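GGDEF family protein (Vibrio cholerae, PDB 5GZS) is a diguanylate cyclase whose periplasmic portion binds arginine in a solute-binding module, and probably couples that sensing to cyclic di-GMP synthesis. Local coordinates at residues A[77-82]-A[101-106]; A[35-38]-A[42-45]. All coordinates share one frame; numbering follows the deposited sequence.

Contact 1. Residues A[77-82]-A[101-106]. With ARG (arginine), chain B.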
ATOM      1  N   GLU A  77     -14.818  18.882  -7.505  1.00 39.86           N
ATOM      2  CA  GLU A  77     -15.058  19.706  -6.340  1.00 42.26           C
ATOM      3  C   GLU A  77     -13.854  19.578  -5.402  1.00 42.34           C
ATOM      4  O   GLU A  77     -13.565  18.495  -4.889  1.00 47.34           O
ATOM      5  CB  GLU A  77     -16.355  19.275  -5.663  1.00 34.81           C
ATOM      6  CG  GLU A  77     -16.759  20.044  -4.431  1.00 34.99           C
ATOM      7  CD  GLU A  77     -17.947  19.374  -3.745  1.00 60.14           C
ATOM      8  OE1 GLU A  77     -17.897  18.123  -3.600  1.00 55.49           O
ATOM      9  OE2 GLU A  77     -18.917  20.081  -3.356  1.00 52.41           O
ATOM     10  N   TYR A  78     -13.135  20.673  -5.194  1.00 36.57           N
ATOM     11  CA  TYR A  78     -11.987  20.635  -4.290  1.00 31.26           C
ATOM     12  C   TYR A  78     -12.480  20.339  -2.865  1.00 34.54           C
ATOM     13  O   TYR A  78     -13.418  20.980  -2.368  1.00 33.83           O
ATOM     14  CB  TYR A  78     -11.203  21.942  -4.345  1.00 29.55           C
ATOM     15  CG  TYR A  78     -10.285  22.072  -5.540  1.00 28.61           C
ATOM     16  CD1 TYR A  78     -10.769  22.465  -6.780  1.00 28.41           C
ATOM     17  CD2 TYR A  78      -8.920  21.826  -5.422  1.00 33.73           C
ATOM     18  CE1 TYR A  78      -9.922  22.591  -7.860  1.00 27.70           C
ATOM     19  CE2 TYR A  78      -8.078  21.948  -6.486  1.00 27.32           C
ATOM     20  CZ  TYR A  78      -8.570  22.323  -7.702  1.00 27.19           C
ATOM     21  OH  TYR A  78      -7.704  22.452  -8.775  1.00 28.09           O
ATOM     22  N   THR A  79     -11.851  19.353  -2.230  1.00 33.23           N
ATOM     23  CA  THR A  79     -12.319  18.832  -0.962  1.00 34.43           C
ATOM     24  C   THR A  79     -11.169  18.723   0.029  1.00 35.86           C
ATOM     25  O   THR A  79     -10.116  18.164  -0.286  1.00 33.57           O
ATOM     26  CB  THR A  79     -12.995  17.457  -1.139  1.00 41.99           C
ATOM     27  OG1 THR A  79     -14.190  17.616  -1.922  1.00 37.26           O
ATOM     28  CG2 THR A  79     -13.366  16.841   0.227  1.00 37.19           C
ATOM     29  N   TYR A  80     -11.373  19.275   1.225  1.00 35.78           N
ATOM     30  CA  TYR A  80     -10.268  19.460   2.164  1.00 40.47           C
ATOM     31  C   TYR A  80     -10.561  18.880   3.544  1.00 45.75           C
ATOM     32  O   TYR A  80     -11.725  18.858   4.012  1.00 38.66           O
ATOM     33  CB  TYR A  80      -9.908  20.962   2.310  1.00 33.50           C
ATOM     34  CG  TYR A  80      -9.610  21.693   1.004  1.00 30.77           C
ATOM     35  CD1 TYR A  80     -10.647  22.258   0.249  1.00 30.79           C
ATOM     36  CD2 TYR A  80      -8.306  21.851   0.551  1.00 29.64           C
ATOM     37  CE1 TYR A  80     -10.404  22.924  -0.920  1.00 29.72           C
ATOM     38  CE2 TYR A  80      -8.036  22.531  -0.628  1.00 31.73           C
ATOM     39  CZ  TYR A  80      -9.103  23.058  -1.365  1.00 41.22           C
ATOM     40  OH  TYR A  80      -8.879  23.719  -2.541  1.00 27.72           O
ATOM     41  N   LEU A  81      -9.489  18.398   4.179  1.00 43.11           N
ATOM     42  CA  LEU A  81      -9.473  18.193   5.623  1.00 47.37           C
ATOM     43  C   LEU A  81      -9.038  19.507   6.263  1.00 55.55           C
ATOM     44  O   LEU A  81      -7.897  19.951   6.064  1.00 55.28           O
ATOM     45  CB  LEU A  81      -8.516  17.061   6.031  1.00 36.12           C
ATOM     46  CG  LEU A  81      -8.316  16.886   7.549  1.00 38.35           C
ATOM     47  CD1 LEU A  81      -9.625  16.500   8.276  1.00 38.97           C
ATOM     48  CD2 LEU A  81      -7.234  15.876   7.800  1.00 37.19           C
ATOM     49  N   TYR A  82      -9.939  20.146   7.000  1.00 37.54           N
ATOM     50  CA  TYR A  82      -9.552  21.329   7.759  1.00 44.70           C
ATOM     51  C   TYR A  82      -9.110  20.944   9.177  1.00 43.17           C
ATOM     52  O   TYR A  82      -9.795  20.201   9.888  1.00 41.60           O
ATOM     53  CB  TYR A  82     -10.701  22.334   7.826  1.00 42.78           C
ATOM     54  CG  TYR A  82     -11.173  22.809   6.486  1.00 36.76           C
ATOM     55  CD1 TYR A  82     -10.598  23.923   5.879  1.00 35.33           C
ATOM     56  CD2 TYR A  82     -12.192  22.144   5.825  1.00 37.40           C
ATOM     57  CE1 TYR A  82     -11.029  24.361   4.649  1.00 34.55           C
ATOM     58  CE2 TYR A  82     -12.634  22.565   4.602  1.00 43.98           C
ATOM     59  CZ  TYR A  82     -12.047  23.667   4.007  1.00 42.74           C
ATOM     60  OH  TYR A  82     -12.512  24.081   2.788  1.00 34.54           O
ATOM     61  N   THR A 101     -24.244  15.618   3.046  1.00 60.49           N
ATOM     62  CA  THR A 101     -23.227  15.448   2.017  1.00 67.39           C
ATOM     63  C   THR A 101     -22.895  13.995   1.785  1.00 65.03           C
ATOM     64  O   THR A 101     -23.264  13.113   2.553  1.00 64.54           O
ATOM     65  CB  THR A 101     -21.897  16.173   2.340  1.00 69.59           C
ATOM     66  OG1 THR A 101     -21.293  15.587   3.501  1.00 67.39           O
ATOM     67  CG2 THR A 101     -22.118  17.665   2.536  1.00 61.25           C
ATOM     68  N   THR A 102     -22.166  13.783   0.706  1.00 59.82           N
ATOM     69  CA  THR A 102     -21.682  12.486   0.316  1.00 62.38           C
ATOM     70  C   THR A 102     -20.527  12.051   1.231  1.00 61.68           C
ATOM     71  O   THR A 102     -20.121  10.884   1.225  1.00 57.70           O
ATOM     72  CB  THR A 102     -21.235  12.528  -1.160  1.00 66.58           C
ATOM     73  OG1 THR A 102     -21.320  11.224  -1.737  1.00 76.24           O
ATOM     74  CG2 THR A 102     -19.820  13.076  -1.286  1.00 62.57           C
ATOM     75  N   TYR A 103     -20.036  12.989   2.043  1.00 57.44           N
ATOM     76  CA  TYR A 103     -18.834  12.776   2.857  1.00 56.26           C
ATOM     77  C   TYR A 103     -19.004  11.789   4.013  1.00 59.09           C
ATOM     78  O   TYR A 103     -18.018  11.218   4.504  1.00 50.47           O
ATOM     79  CB  TYR A 103     -18.338  14.115   3.410  1.00 55.84           C
ATOM     80  CG  TYR A 103     -17.910  15.101   2.331  1.00 55.62           C
ATOM     81  CD1 TYR A 103     -17.548  14.660   1.067  1.00 44.91           C
ATOM     82  CD2 TYR A 103     -17.851  16.473   2.590  1.00 54.07           C
ATOM     83  CE1 TYR A 103     -17.149  15.557   0.075  1.00 54.49           C
ATOM     84  CE2 TYR A 103     -17.457  17.380   1.607  1.00 53.01           C
ATOM     85  CZ  TYR A 103     -17.105  16.919   0.347  1.00 50.99           C
ATOM     86  OH  TYR A 103     -16.698  17.817  -0.635  1.00 49.88           O
ATOM     87  N   GLY A 104     -20.245  11.592   4.454  1.00 69.76           N
ATOM     88  CA  GLY A 104     -20.533  10.614   5.487  1.00 54.01           C
ATOM     89  C   GLY A 104     -20.086   9.248   5.015  1.00 54.38           C
ATOM     90  O   GLY A 104     -19.256   8.590   5.649  1.00 58.73           O
ATOM     91  N   THR A 105     -20.625   8.846   3.868  1.00 60.93           N
ATOM     92  CA  THR A 105     -20.317   7.568   3.218  1.00 56.64           C
ATOM     93  C   THR A 105     -18.850   7.385   2.812  1.00 56.53           C
ATOM     94  O   THR A 105     -18.295   6.283   2.879  1.00 52.91           O
ATOM     95  CB  THR A 105     -21.198   7.402   1.965  1.00 60.13           C
ATOM     96  OG1 THR A 105     -22.567   7.257   2.370  1.00 67.23           O
ATOM     97  CG2 THR A 105     -20.767   6.201   1.132  1.00 54.95           C
ATOM     98  N   LEU A 106     -18.223   8.470   2.383  1.00 60.46           N
ATOM     99  CA  LEU A 106     -16.855   8.384   1.900  1.00 61.60           C
ATOM    100  C   LEU A 106     -15.886   8.068   3.030  1.00 67.44           C
ATOM    101  O   LEU A 106     -14.934   7.300   2.846  1.00 66.56           O
ATOM    102  CB  LEU A 106     -16.436   9.681   1.215  1.00 53.86           C
ATOM    103  CG  LEU A 106     -15.024   9.655   0.628  1.00 53.68           C
ATOM    104  CD1 LEU A 106     -15.013   8.892  -0.680  1.00 51.61           C
ATOM    105  CD2 LEU A 106     -14.487  11.053   0.438  1.00 42.26           C
TER
HETATM  106  N   ARG B 501     -20.531  17.337  -3.553  1.00 67.91           N
HETATM  107  CA  ARG B 501     -20.806  16.748  -2.250  1.00 65.94           C
HETATM  108  C   ARG B 501     -22.289  16.426  -2.103  1.00 67.16           C
HETATM  109  O   ARG B 501     -22.683  15.563  -1.322  1.00 74.77           O
HETATM  110  CB  ARG B 501     -20.356  17.682  -1.142  1.00 42.07           C
HETATM  111  CG  ARG B 501     -21.107  18.999  -1.097  1.00 41.90           C
HETATM  112  CD  ARG B 501     -20.349  19.948  -0.195  1.00 53.27           C
HETATM  113  NE  ARG B 501     -21.045  21.204  -0.011  1.00 55.31           N
HETATM  114  CZ  ARG B 501     -21.110  22.156  -0.931  1.00 45.67           C
HETATM  115  NH1 ARG B 501     -20.528  21.990  -2.115  1.00 40.59           N
HETATM  116  NH2 ARG B 501     -21.774  23.268  -0.666  1.00 46.78           N
HETATM  117  OXT ARG B 501     -23.128  17.026  -2.765  1.00 70.24           O
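Y103 reaches across to T79 and E77 in the arginine pocket of a periplasmic solute-binding fold of family 3, where the loop and first turn of helix 103-110 face the beginning of strand 79-83 and the residues before it. The side chain of T101 contributes on its own side: OG1 accepts from the backbone N of Y103 at 3.2 Å, a capping bond with an N-H...O angle of 146°, and it is also hydrogen-bonded to the carbonyl O of P98. Its methyl CG2 lies against the aliphatic CD and CG of the bound arginine. At T102 the backbone takes over, its N donating to the ligand carboxylate atom O over 2.7 Å, so the backbone just ahead of Y103 holds one oxygen of the alpha-carboxylate.

Y103 itself joins the two segments. Its ring and the side chain of T79 approach from opposite directions, and the phenol OH and T79 OG1 share a hydrogen bond of 2.8 Å in which either may be the donor. T79 presents both branches: with CG2 anti to its own N (chi1 of OG1 -65°), the methyl comes obliquely to the ring, 3.7 Å from Y103 CZ. The arginine CB also lies 3.7 Å from Y103 CZ, so the ring is a wall for the ligand's aliphatic part. V138 and A140 of strand 137-140 touch the same tyrosine.

From the 77-82 side E77 extends fully, CG anti to N at chi1 -180°, and its carboxylate divides its oxygens between the two positively charged ends of the ligand. E77 OE2 accepts from ARG NH1 at 2.8 Å, while E77 OE1, 3.2 Å from Y103 OH, accepts from ARG N at 2.7 Å.

Contact 2. Residues A[35-38]-A[42-45]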
ATOM      1  N   VAL A  35     -28.429  33.080  -4.149  1.00 40.19           N
ATOM      2  CA  VAL A  35     -29.064  33.043  -2.834  1.00 48.33           C
ATOM      3  C   VAL A  35     -28.180  32.325  -1.810  1.00 49.00           C
ATOM      4  O   VAL A  35     -27.951  31.119  -1.933  1.00 56.33           O
ATOM      5  CB  VAL A  35     -30.445  32.366  -2.939  1.00 43.93           C
ATOM      6  CG1 VAL A  35     -31.107  32.235  -1.588  1.00 52.97           C
ATOM      7  CG2 VAL A  35     -31.327  33.173  -3.871  1.00 44.10           C
ATOM      8  N   ASN A  36     -27.651  33.057  -0.825  1.00 51.09           N
ATOM      9  CA  ASN A  36     -26.834  32.424   0.225  1.00 45.49           C
ATOM     10  C   ASN A  36     -27.688  31.514   1.098  1.00 58.78           C
ATOM     11  O   ASN A  36     -28.740  31.922   1.594  1.00 65.16           O
ATOM     12  CB  ASN A  36     -26.139  33.473   1.104  1.00 45.90           C
ATOM     13  CG  ASN A  36     -25.036  32.864   2.021  1.00 66.98           C
ATOM     14  OD1 ASN A  36     -25.136  31.721   2.473  1.00 63.15           O
ATOM     15  ND2 ASN A  36     -23.987  33.645   2.291  1.00 63.77           N
ATOM     16  N   TYR A  37     -27.246  30.273   1.261  1.00 63.27           N
ATOM     17  CA  TYR A  37     -27.854  29.363   2.229  1.00 46.02           C
ATOM     18  C   TYR A  37     -26.834  29.067   3.306  1.00 50.90           C
ATOM     19  O   TYR A  37     -25.676  28.769   3.014  1.00 51.74           O
ATOM     20  CB  TYR A  37     -28.318  28.076   1.562  1.00 46.67           C
ATOM     21  CG  TYR A  37     -29.575  28.247   0.756  1.00 61.49           C
ATOM     22  CD1 TYR A  37     -30.821  28.110   1.353  1.00 59.02           C
ATOM     23  CD2 TYR A  37     -29.525  28.565  -0.603  1.00 57.14           C
ATOM     24  CE1 TYR A  37     -31.991  28.272   0.618  1.00 60.40           C
ATOM     25  CE2 TYR A  37     -30.684  28.727  -1.341  1.00 50.21           C
ATOM     26  CZ  TYR A  37     -31.915  28.579  -0.718  1.00 57.00           C
ATOM     27  OH  TYR A  37     -33.076  28.728  -1.421  1.00 54.38           O
ATOM     28  N   PRO A  38     -27.247  29.143   4.568  1.00 62.04           N
ATOM     29  CA  PRO A  38     -26.266  28.961   5.647  1.00 59.35           C
ATOM     30  C   PRO A  38     -25.703  27.533   5.737  1.00 58.91           C
ATOM     31  O   PRO A  38     -24.684  27.324   6.407  1.00 60.36           O
ATOM     32  CB  PRO A  38     -27.061  29.317   6.900  1.00 62.60           C
ATOM     33  CG  PRO A  38     -28.493  29.059   6.519  1.00 61.56           C
ATOM     34  CD  PRO A  38     -28.612  29.377   5.068  1.00 65.43           C
ATOM     35  N   ASP A  42     -29.563  22.866   3.740  1.00 70.71           N
ATOM     36  CA  ASP A  42     -30.499  23.947   3.399  1.00 68.41           C
ATOM     37  C   ASP A  42     -30.627  24.095   1.885  1.00 60.01           C
ATOM     38  O   ASP A  42     -31.723  24.275   1.378  1.00 69.05           O
ATOM     39  CB  ASP A  42     -30.052  25.290   3.991  1.00 69.79           C
ATOM     40  CG  ASP A  42     -30.458  25.465   5.438  1.00 81.26           C
ATOM     41  OD1 ASP A  42     -30.854  24.473   6.089  1.00 81.67           O
ATOM     42  OD2 ASP A  42     -30.368  26.610   5.929  1.00 86.36           O
ATOM     43  N   ILE A  43     -29.497  24.044   1.175  1.00 63.28           N
ATOM     44  CA  ILE A  43     -29.507  24.182  -0.276  1.00 64.01           C
ATOM     45  C   ILE A  43     -30.325  23.046  -0.892  1.00 64.28           C
ATOM     46  O   ILE A  43     -31.225  23.297  -1.692  1.00 71.53           O
ATOM     47  CB  ILE A  43     -28.062  24.209  -0.883  1.00 46.58           C
ATOM     48  CG1 ILE A  43     -27.407  25.571  -0.657  1.00 48.52           C
ATOM     49  CG2 ILE A  43     -28.094  23.897  -2.358  1.00 45.82           C
ATOM     50  CD1 ILE A  43     -26.024  25.686  -1.240  1.00 51.15           C
ATOM     51  N   LEU A  44     -30.030  21.808  -0.504  1.00 63.55           N
ATOM     52  CA  LEU A  44     -30.747  20.637  -1.027  1.00 68.85           C
ATOM     53  C   LEU A  44     -32.281  20.723  -0.880  1.00 74.96           C
ATOM     54  O   LEU A  44     -33.017  20.416  -1.830  1.00 77.31           O
ATOM     55  CB  LEU A  44     -30.235  19.354  -0.349  1.00 70.64           C
ATOM     56  CG  LEU A  44     -29.352  18.417  -1.190  1.00 66.29           C
ATOM     57  CD1 LEU A  44     -28.150  19.154  -1.704  1.00 49.99           C
ATOM     58  CD2 LEU A  44     -28.917  17.187  -0.400  1.00 62.02           C
ATOM     59  N   VAL A  45     -32.767  21.136   0.293  1.00 69.12           N
ATOM     60  CA  VAL A  45     -34.210  21.242   0.487  1.00 70.36           C
ATOM     61  C   VAL A  45     -34.788  22.329  -0.404  1.00 64.97           C
ATOM     62  O   VAL A  45     -35.894  22.184  -0.919  1.00 67.08           O
ATOM     63  CB  VAL A  45     -34.604  21.525   1.963  1.00 77.95           C
ATOM     64  CG1 VAL A  45     -34.052  22.855   2.464  1.00 75.63           C
ATOM     65  CG2 VAL A  45     -36.111  21.516   2.099  1.00 63.92           C
TER
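With Y37 CG anti to its own carbonyl carbon (chi1 -75°) and I43 CG1 set likewise (chi1 -77°), the tyrosine CB and the isoleucine CG1 methylene meet at 3.5 Å, the apolar centre of a short strand-to-helix connection. The two side chains run obliquely to each other. I43 CG1 stays near the root of the ring, 3.7 Å from Y37 CG, while the isoleucine CA stands above one ring face, 4.2 Å from its plane and displaced toward the rim. Backbone of the helix, as well as side chain, thus packs on the tyrosine.

D42 approaches the same ring by its methylene: its CB is 3.9 Å from Y37 CD1, in an oblique position, and the carboxylate plane stands 83° from the ring plane. Beyond that methylene the carboxylate turns to P38, where D42 OD2 lies 3.1 Å from P38 CG, the two side chains crossing at about a right angle. The link is therefore mainly van der Waals contact of the tyrosine with I43 and the D42 methylene, with a carboxylate oxygen beside the proline ring.

Parallel strands 6-10 and 32-36, joined through helix 15-28, form a beta-alpha-beta crossover, and the contact follows its second strand. Y37 is backbone-bonded to T10 and its side chain touches A9 of strand 6-10. I43 rests on A9 as well and on A55 of strand 55-58, which places helix 40-49 against these strands.

Both contacts lie in the same family 3 solute-binding module, with centres 18 Å apart and nearest atoms about 6 Å apart, so they do not touch. The 77-82/101-106 contact is buried at its touching residues and mainly polar, built round a hydroxyl pair, a carboxylate and the bound arginine; the 35-38/42-45 contact is partly buried, joins chain neighbours and rests on van der Waals packing. Contact 1 sets strand 79-83, from an antiparallel sheet, against helix 103-110; contact 2 sets Y37 and P38, where the chain leaves strand 32-36 of a parallel pair, against helix 40-49. The ligand relates them, hydrogen-bonded directly in contact 1 and about 5 Å from the I43 side chain in contact 2.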